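Local coordinates for Ice-binding protein isoform1a (Antarctomyces psychrotrophicus, PDB 7BWX) that binds ice as an antifreeze protein, apparently tuned to specific water molecules in the prism planes of the crystal, at residues 32-37 with 201-206; 161-166 with 185-190; 178-183 with 196-201. The protein carries 1 engineered substitution. All blocks are in the same frame, centred on the assembly; numbering follows the deposited sequence.

Contact 1 of 3, residues 32-37 with 201-206; sequences VINGDM and SNTVTV
Asn34 lies alongside the side chain of Thr205, the two pointing the same way off the sheet. Its ND2 gives a nearly straight hydrogen bond to Thr205 OG1, 3.1 Å long, and the hydroxyl oxygen sits only 1° out of the amide plane. CG of Asn34 stands beside its own backbone N, anti to the carbonyl carbon (chi1 -60°), a turn that keeps the amide next to the threonine. The other end of the amide, OD1, bonds to Thr53 OG1, so both ends are held and the rotation of the group is fixed. These side chains share a partly exposed face with Val32 and Thr203. The fold is a right-handed beta-helix, and here strand 32-34, from early in the chain, runs beside strand 203-205 from near its end, with 3° between their directions. Backbone bonds alternate across the pair: Val32 N to Asn202 O (2.9 Å), Val204 N to Val32 O (3.0 Å), Asn34 N to Val204 O, and Val206 N to Asn34 O (3.0 Å). On the buried face Ile33 and Val204 stand side by side, CD1 of the isoleucine 3.7 Å from CG2 of the valine; Ile187 and Leu191 also touch Val204. Past the strand, Gly35 CA lies 3.9 Å from Val206 CG2, and a CB on that glycine would run into the methyl.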
loop_
_atom_site.group_PDB
_atom_site.type_symbol
_atom_site.label_atom_id
_atom_site.label_comp_id
_atom_site.label_asym_id
_atom_site.label_seq_id
_atom_site.Cartn_x
_atom_site.Cartn_y
_atom_site.Cartn_z
ATOM N N VAL A 32 -4.030 -10.644 10.802
ATOM C CA VAL A 32 -3.759 -11.735 9.853
ATOM C C VAL A 32 -3.124 -11.141 8.608
ATOM O O VAL A 32 -3.755 -10.306 7.886
ATOM C CB VAL A 32 -5.038 -12.515 9.503
ATOM C CG1 VAL A 32 -4.751 -13.530 8.432
ATOM C CG2 VAL A 32 -5.609 -13.153 10.743
ATOM N N ILE A 33 -1.892 -11.537 8.362
ATOM C CA ILE A 33 -1.157 -11.184 7.123
ATOM C C ILE A 33 -1.165 -12.381 6.193
ATOM O O ILE A 33 -0.436 -13.365 6.485
ATOM C CB ILE A 33 0.287 -10.732 7.403
ATOM C CG1 ILE A 33 0.376 -9.627 8.466
ATOM C CG2 ILE A 33 0.935 -10.337 6.101
ATOM C CD1 ILE A 33 -0.338 -8.350 8.120
ATOM N N ASN A 34 -1.921 -12.300 5.104
ATOM C CA ASN A 34 -1.957 -13.360 4.073
ATOM C C ASN A 34 -0.938 -13.002 2.996
ATOM O O ASN A 34 -1.298 -12.468 1.946
ATOM C CB ASN A 34 -3.357 -13.597 3.490
ATOM C CG ASN A 34 -4.337 -14.019 4.558
ATOM O OD1 ASN A 34 -4.057 -14.960 5.304
ATOM N ND2 ASN A 34 -5.447 -13.287 4.659
ATOM N N GLY A 35 0.319 -13.291 3.281
ATOM C CA GLY A 35 1.470 -12.865 2.490
ATOM C C GLY A 35 2.731 -13.054 3.307
ATOM O O GLY A 35 2.650 -13.452 4.456
ATOM N N ASP A 36 3.846 -12.713 2.714
ATOM C CA ASP A 36 5.157 -12.770 3.378
ATOM C C ASP A 36 5.302 -11.517 4.225
ATOM O O ASP A 36 4.598 -10.497 3.965
ATOM C CB ASP A 36 6.261 -12.887 2.336
ATOM C CG ASP A 36 6.250 -14.181 1.539
ATOM O OD1 ASP A 36 5.581 -15.141 1.954
ATOM O OD2 ASP A 36 6.951 -14.207 0.510
ATOM N N MET A 37 6.171 -11.571 5.219
ATOM C CA MET A 37 6.491 -10.410 6.066
ATOM C C MET A 37 8.000 -10.359 6.237
ATOM O O MET A 37 8.651 -11.430 6.333
ATOM C CB MET A 37 5.827 -10.472 7.438
ATOM C CG MET A 37 6.087 -9.237 8.274
ATOM S SD MET A 37 4.829 -9.108 9.563
ATOM C CE MET A 37 5.196 -10.589 10.494
ATOM N N SER A 201 -4.941 -5.115 14.645
ATOM C CA SER A 201 -6.085 -5.967 14.273
ATOM C C SER A 201 -6.402 -5.760 12.812
ATOM O O SER A 201 -7.596 -5.596 12.461
ATOM C CB SER A 201 -7.260 -5.624 15.167
ATOM O OG SER A 201 -6.777 -5.595 16.510
ATOM N N ASN A 202 -5.397 -5.904 11.956
ATOM C CA ASN A 202 -5.603 -5.685 10.510
ATOM C C ASN A 202 -5.680 -7.008 9.771
ATOM O O ASN A 202 -5.242 -8.061 10.279
ATOM C CB ASN A 202 -4.499 -4.841 9.883
ATOM C CG ASN A 202 -4.318 -3.567 10.654
ATOM O OD1 ASN A 202 -3.276 -3.372 11.282
ATOM N ND2 ASN A 202 -5.320 -2.714 10.586
ATOM N N THR A 203 -6.189 -6.955 8.553
ATOM C CA THR A 203 -6.057 -8.083 7.613
ATOM C C THR A 203 -5.445 -7.540 6.341
ATOM O O THR A 203 -5.991 -6.602 5.775
ATOM C CB THR A 203 -7.391 -8.766 7.278
ATOM O OG1 THR A 203 -7.956 -9.084 8.536
ATOM C CG2 THR A 203 -7.209 -10.014 6.437
ATOM N N VAL A 204 -4.362 -8.135 5.911
ATOM C CA VAL A 204 -3.668 -7.773 4.663
ATOM C C VAL A 204 -3.559 -9.037 3.838
ATOM O O VAL A 204 -2.959 -10.053 4.312
ATOM C CB VAL A 204 -2.266 -7.199 4.948
ATOM C CG1 VAL A 204 -1.590 -6.824 3.633
ATOM C CG2 VAL A 204 -2.320 -6.080 5.949
ATOM N N THR A 205 -4.111 -8.988 2.650
ATOM C CA THR A 205 -4.075 -10.118 1.718
ATOM C C THR A 205 -3.419 -9.713 0.405
ATOM O O THR A 205 -4.016 -8.948 -0.382
ATOM C CB THR A 205 -5.504 -10.646 1.483
ATOM O OG1 THR A 205 -6.053 -10.965 2.755
ATOM C CG2 THR A 205 -5.496 -11.855 0.573
ATOM N N VAL A 206 -2.303 -10.330 0.095
ATOM C CA VAL A 206 -1.581 -10.038 -1.163
ATOM C C VAL A 206 -2.423 -10.543 -2.343
ATOM O O VAL A 206 -2.962 -11.605 -2.245
ATOM C CB VAL A 206 -0.164 -10.636 -1.120
ATOM C CG1 VAL A 206 0.560 -10.450 -2.441
ATOM C CG2 VAL A 206 0.627 -10.020 0.023
#

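Contact 2 of 3, residues 161-166 with 185-190; sequences ATLGTY and ATINGA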
loop_
_atom_site.group_PDB
_atom_site.type_symbol
_atom_site.label_atom_id
_atom_site.label_comp_id
_atom_site.label_asym_id
_atom_site.label_seq_id
_atom_site.Cartn_x
_atom_site.Cartn_y
_atom_site.Cartn_z
ATOM N N ALA A 161 1.842 7.055 5.455
ATOM C CA ALA A 161 0.438 6.680 5.252
ATOM C C ALA A 161 -0.170 6.337 6.606
ATOM O O ALA A 161 0.447 5.562 7.392
ATOM C CB ALA A 161 0.297 5.541 4.280
ATOM N N THR A 162 -1.397 6.836 6.819
ATOM C CA THR A 162 -2.231 6.491 7.980
ATOM C C THR A 162 -3.518 5.883 7.421
ATOM O O THR A 162 -4.279 6.644 6.753
ATOM C CB THR A 162 -2.484 7.722 8.858
ATOM O OG1 THR A 162 -1.272 8.409 9.140
ATOM C CG2 THR A 162 -3.208 7.351 10.135
ATOM N N LEU A 163 -3.770 4.596 7.661
ATOM C CA LEU A 163 -5.004 3.953 7.149
ATOM C C LEU A 163 -6.017 3.943 8.307
ATOM O O LEU A 163 -5.718 3.428 9.408
ATOM C CB LEU A 163 -4.675 2.573 6.582
ATOM C CG LEU A 163 -3.523 2.533 5.580
ATOM C CD1 LEU A 163 -3.357 1.140 5.036
ATOM C CD2 LEU A 163 -3.752 3.546 4.459
ATOM N N GLY A 164 -7.202 4.501 8.087
ATOM C CA GLY A 164 -8.104 4.761 9.231
ATOM C C GLY A 164 -8.763 3.500 9.786
ATOM O O GLY A 164 -8.733 2.430 9.112
ATOM N N THR A 165 -9.379 3.610 10.957
ATOM C CA THR A 165 -10.023 2.465 11.657
ATOM C C THR A 165 -11.154 1.901 10.791
ATOM O O THR A 165 -11.956 2.681 10.223
ATOM C CB THR A 165 -10.531 2.852 13.050
ATOM O OG1 THR A 165 -11.426 3.946 12.844
ATOM C CG2 THR A 165 -9.415 3.290 13.981
ATOM N N TYR A 166 -11.093 0.599 10.532
ATOM C CA TYR A 166 -12.133 -0.158 9.803
ATOM C C TYR A 166 -12.183 0.255 8.347
ATOM O O TYR A 166 -13.133 -0.157 7.659
ATOM C CB TYR A 166 -13.447 -0.038 10.588
ATOM C CG TYR A 166 -13.325 -0.789 11.876
ATOM C CD1 TYR A 166 -13.212 -2.163 11.811
ATOM C CD2 TYR A 166 -13.189 -0.159 13.100
ATOM C CE1 TYR A 166 -13.066 -2.929 12.952
ATOM C CE2 TYR A 166 -13.021 -0.909 14.261
ATOM C CZ TYR A 166 -12.959 -2.294 14.169
ATOM O OH TYR A 166 -12.774 -3.140 15.229
ATOM N N ALA A 185 -8.384 -1.834 10.093
ATOM C CA ALA A 185 -8.180 -1.557 8.651
ATOM C C ALA A 185 -7.872 -2.855 7.901
ATOM O O ALA A 185 -7.129 -3.731 8.418
ATOM C CB ALA A 185 -7.117 -0.509 8.446
ATOM N N THR A 186 -8.363 -2.957 6.672
ATOM C CA THR A 186 -8.173 -4.137 5.813
ATOM C C THR A 186 -7.568 -3.669 4.503
ATOM O O THR A 186 -7.858 -2.521 4.041
ATOM C CB THR A 186 -9.475 -4.939 5.642
ATOM O OG1 THR A 186 -10.459 -4.127 5.005
ATOM C CG2 THR A 186 -9.999 -5.441 6.975
ATOM N N ILE A 187 -6.750 -4.534 3.928
ATOM C CA ILE A 187 -6.000 -4.239 2.689
ATOM C C ILE A 187 -5.993 -5.504 1.833
ATOM O O ILE A 187 -5.591 -6.575 2.305
ATOM C CB ILE A 187 -4.563 -3.734 3.016
ATOM C CG1 ILE A 187 -4.569 -2.449 3.830
ATOM C CG2 ILE A 187 -3.770 -3.537 1.731
ATOM C CD1 ILE A 187 -4.477 -2.656 5.329
ATOM N N ASN A 188 -6.417 -5.354 0.597
ATOM C CA ASN A 188 -6.150 -6.275 -0.517
ATOM C C ASN A 188 -5.054 -5.630 -1.320
ATOM O O ASN A 188 -5.331 -4.700 -2.120
ATOM C CB ASN A 188 -7.394 -6.542 -1.385
ATOM C CG ASN A 188 -8.375 -7.480 -0.688
ATOM O OD1 ASN A 188 -7.990 -8.321 0.154
ATOM N ND2 ASN A 188 -9.653 -7.328 -1.010
ATOM N N GLY A 189 -3.827 -6.072 -1.041
ATOM C CA GLY A 189 -2.613 -5.435 -1.582
ATOM C C GLY A 189 -1.464 -5.674 -0.645
ATOM O O GLY A 189 -1.315 -6.825 -0.153
ATOM N N ALA A 190 -0.701 -4.639 -0.352
ATOM C CA ALA A 190 0.579 -4.789 0.372
ATOM C C ALA A 190 0.964 -3.480 1.028
ATOM O O ALA A 190 0.557 -2.433 0.518
ATOM C CB ALA A 190 1.623 -5.265 -0.593
HETATM O O HOH W 1 -12.250 -2.654 6.638
#
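The flat group that matters here is the Gly164 peptide: the methyl of Ala185 sits beyond its carbonyl oxygen, with CB 3.4 Å from Gly164 O and tilted out of the peptide plane, while Ser167 OG hydrogen-bonds to the same oxygen. The other flat group, the ring of Tyr166, puts neither face nor edge against residues 185-190; its CB points away from them and the ring is exposed. The contact bridges two faces of the beta-helix at a corner, joining the end of strand 161-163 to the start of strand 186-192, which belongs to a different sheet. Inside the coil the meeting is purely apolar. Leu163 and Ile187 cross at about a right angle, and CD1 of the leucine lies 4.0 Å from CD1 of the isoleucine, with Leu169 packed against both. Ile187 reaches it although its CB does not point at the other segment: CG1 stands anti to the carbonyl carbon, and a chi2 of 94°, well off a staggered position, swings CD1 across. Leu163 also brings its CB to within 4.4 Å of Ala185 CB. At the outer end the two backbone segments draw close, Tyr166 N lying 3.7 Å from Ala185 N. There a water donates a weak hydrogen bond of 2.8 Å to Tyr166 O and is hydrogen-bonded, again at 2.8 Å, to Thr186 OG1, which also pairs with His168 ND1.

Contact 3 of 3, residues 178-183 with 196-201; sequences LIAAQT and AVTLDS
Two successive coils of the right-handed beta-helix stack here as neighbouring parallel strands, 179-181 and 197-200, their axes 1° apart in direction. Three backbone bonds stitch them: Ile179 N to Ala196 O (3.1 Å), Thr198 N to Ile179 O, and Ala181 N to Thr198 O. Ile179 and Val197 turn to the buried face, where Ala181 CB also packs 4.0 Å from Leu199 CD2. Ala180 and Thr198 share the outer face. OG1 of Thr198 takes the crowded position between its backbone N and carbonyl carbon (chi1 69°), which lays the oxygen against the alanine, 3.2 Å from Ala180 CB. Thr198 OG1 is also hydrogen-bonded to a water, 2.7 Å away, and that water donates to Ala181 O, tying the two strands together once more. Polar chemistry gathers at the far end. Asp200 lies side by side with Thr183, and its OD2 accepts a bond of 2.8 Å from Thr183 OG1, which comes from above the carboxylate plane, about 70° out of it. OD1 is met nearly end-on by Ser201 OG at 2.9 Å. The carboxylate is gripped through both oxygens, by one hydroxyl from each coil. Replacing Asp200 by an alanine would probably leave the Thr183 and Ser201 hydroxyls without their shared acceptor and set both side chains freer to turn at this corner. Asn202 OD1 accepts a hydrogen bond from the backbone N of Asp200. At the opposite end Leu178 CD1 packs 3.9 Å from Ala196 CB. In the six-strand sheet, strand 179-181 runs between 161-163 and 197-200, and strand 197-200 in turn has 25-28 on its other flank, with Leu199 touching Val25 and, across the coil, Leu191.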
loop_
_atom_site.group_PDB
_atom_site.type_symbol
_atom_site.label_atom_id
_atom_site.label_comp_id
_atom_site.label_asym_id
_atom_site.label_seq_id
_atom_site.Cartn_x
_atom_site.Cartn_y
_atom_site.Cartn_z
ATOM N N LEU A 178 6.684 5.902 7.113
ATOM C CA LEU A 178 5.894 5.029 8.010
ATOM C C LEU A 178 4.615 4.592 7.296
ATOM O O LEU A 178 4.055 5.423 6.549
ATOM C CB LEU A 178 5.511 5.815 9.257
ATOM C CG LEU A 178 4.833 5.005 10.365
ATOM C CD1 LEU A 178 5.869 4.085 10.998
ATOM C CD2 LEU A 178 4.237 5.923 11.439
ATOM N N ILE A 179 4.165 3.357 7.561
ATOM C CA ILE A 179 2.768 2.949 7.243
ATOM C C ILE A 179 2.139 2.538 8.546
ATOM O O ILE A 179 2.645 1.609 9.160
ATOM C CB ILE A 179 2.657 1.860 6.175
ATOM C CG1 ILE A 179 3.286 2.299 4.873
ATOM C CG2 ILE A 179 1.184 1.480 5.940
ATOM C CD1 ILE A 179 3.387 1.226 3.839
ATOM N N ALA A 180 1.043 3.188 8.931
ATOM C CA ALA A 180 0.269 2.860 10.149
ATOM C C ALA A 180 -1.139 2.431 9.711
ATOM O O ALA A 180 -1.850 3.219 9.088
ATOM C CB ALA A 180 0.237 4.017 11.083
ATOM N N ALA A 181 -1.484 1.178 9.983
ATOM C CA ALA A 181 -2.838 0.653 9.771
ATOM C C ALA A 181 -3.527 0.651 11.135
ATOM O O ALA A 181 -3.115 -0.085 12.051
ATOM C CB ALA A 181 -2.731 -0.677 9.095
ATOM N N GLN A 182 -4.524 1.501 11.284
ATOM C CA GLN A 182 -5.277 1.626 12.547
ATOM C C GLN A 182 -6.288 0.472 12.675
ATOM O O GLN A 182 -6.491 -0.301 11.709
ATOM C CB GLN A 182 -5.934 3.002 12.622
ATOM C CG GLN A 182 -4.897 4.118 12.712
ATOM C CD GLN A 182 -5.494 5.501 12.757
ATOM O OE1 GLN A 182 -6.626 5.744 12.374
ATOM N NE2 GLN A 182 -4.706 6.430 13.261
ATOM N N THR A 183 -6.831 0.339 13.884
ATOM C CA THR A 183 -7.696 -0.777 14.308
ATOM C C THR A 183 -8.646 -1.163 13.184
ATOM O O THR A 183 -9.480 -0.373 12.770
ATOM C CB THR A 183 -8.508 -0.421 15.568
ATOM O OG1 THR A 183 -7.607 0.209 16.478
ATOM C CG2 THR A 183 -9.109 -1.645 16.222
ATOM N N ALA A 196 8.991 1.910 9.282
ATOM C CA ALA A 196 8.303 0.862 10.052
ATOM C C ALA A 196 6.873 0.707 9.528
ATOM O O ALA A 196 6.367 1.610 8.843
ATOM C CB ALA A 196 8.322 1.157 11.528
ATOM N N VAL A 197 6.276 -0.434 9.819
ATOM C CA VAL A 197 4.813 -0.653 9.668
ATOM C C VAL A 197 4.245 -0.853 11.074
ATOM O O VAL A 197 4.784 -1.700 11.825
ATOM C CB VAL A 197 4.521 -1.850 8.763
ATOM C CG1 VAL A 197 3.044 -2.259 8.818
ATOM C CG2 VAL A 197 4.930 -1.558 7.351
ATOM N N THR A 198 3.200 -0.124 11.422
ATOM C CA THR A 198 2.443 -0.396 12.671
ATOM C C THR A 198 1.080 -0.963 12.294
ATOM O O THR A 198 0.463 -0.474 11.291
ATOM C CB THR A 198 2.283 0.812 13.585
ATOM O OG1 THR A 198 1.415 1.775 12.986
ATOM C CG2 THR A 198 3.627 1.445 13.885
ATOM N N LEU A 199 0.676 -1.999 13.022
ATOM C CA LEU A 199 -0.589 -2.710 12.735
ATOM C C LEU A 199 -1.408 -2.786 14.017
ATOM O O LEU A 199 -0.839 -2.922 15.109
ATOM C CB LEU A 199 -0.284 -4.089 12.204
ATOM C CG LEU A 199 0.600 -4.175 10.955
ATOM C CD1 LEU A 199 1.052 -5.603 10.783
ATOM C CD2 LEU A 199 -0.119 -3.691 9.717
ATOM N N ASP A 200 -2.729 -2.783 13.863
ATOM C CA ASP A 200 -3.649 -3.050 14.982
ATOM C C ASP A 200 -4.862 -3.811 14.407
ATOM O O ASP A 200 -5.681 -3.166 13.744
ATOM C CB ASP A 200 -4.016 -1.741 15.675
ATOM C CG ASP A 200 -4.983 -1.951 16.854
ATOM O OD1 ASP A 200 -5.438 -3.087 17.085
ATOM O OD2 ASP A 200 -5.288 -0.982 17.514
ATOM N N SER A 201 -4.941 -5.115 14.645
ATOM C CA SER A 201 -6.085 -5.967 14.273
ATOM C C SER A 201 -6.402 -5.760 12.812
ATOM O O SER A 201 -7.596 -5.596 12.461
ATOM C CB SER A 201 -7.260 -5.624 15.167
ATOM O OG SER A 201 -6.777 -5.595 16.510
HETATM O O HOH W 2 -1.141 0.993 13.606
#

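In the fold
Contacts 1 and 3 are both parallel strand pairings with one buried and one partly exposed face; contact 2 is mostly buried and joins different faces of the coil through side chains and a water rather than backbone bonds. Contact 3 belongs to the six-strand sheet, which contact 2 reaches through strand 161-163, next to 179-181. Contact 2's other strand, 186-192, borders 203-205 of contact 1. Contacts 1 and 3 share Ser201 at the turn between their strands, where Asn202 ND2 reaches Gln182 O, and inside the coil Ile33 meets Leu199. Amide-hydroxyl pairing marks the outer side of contact 1, a carboxylate with hydroxyls that of contact 3.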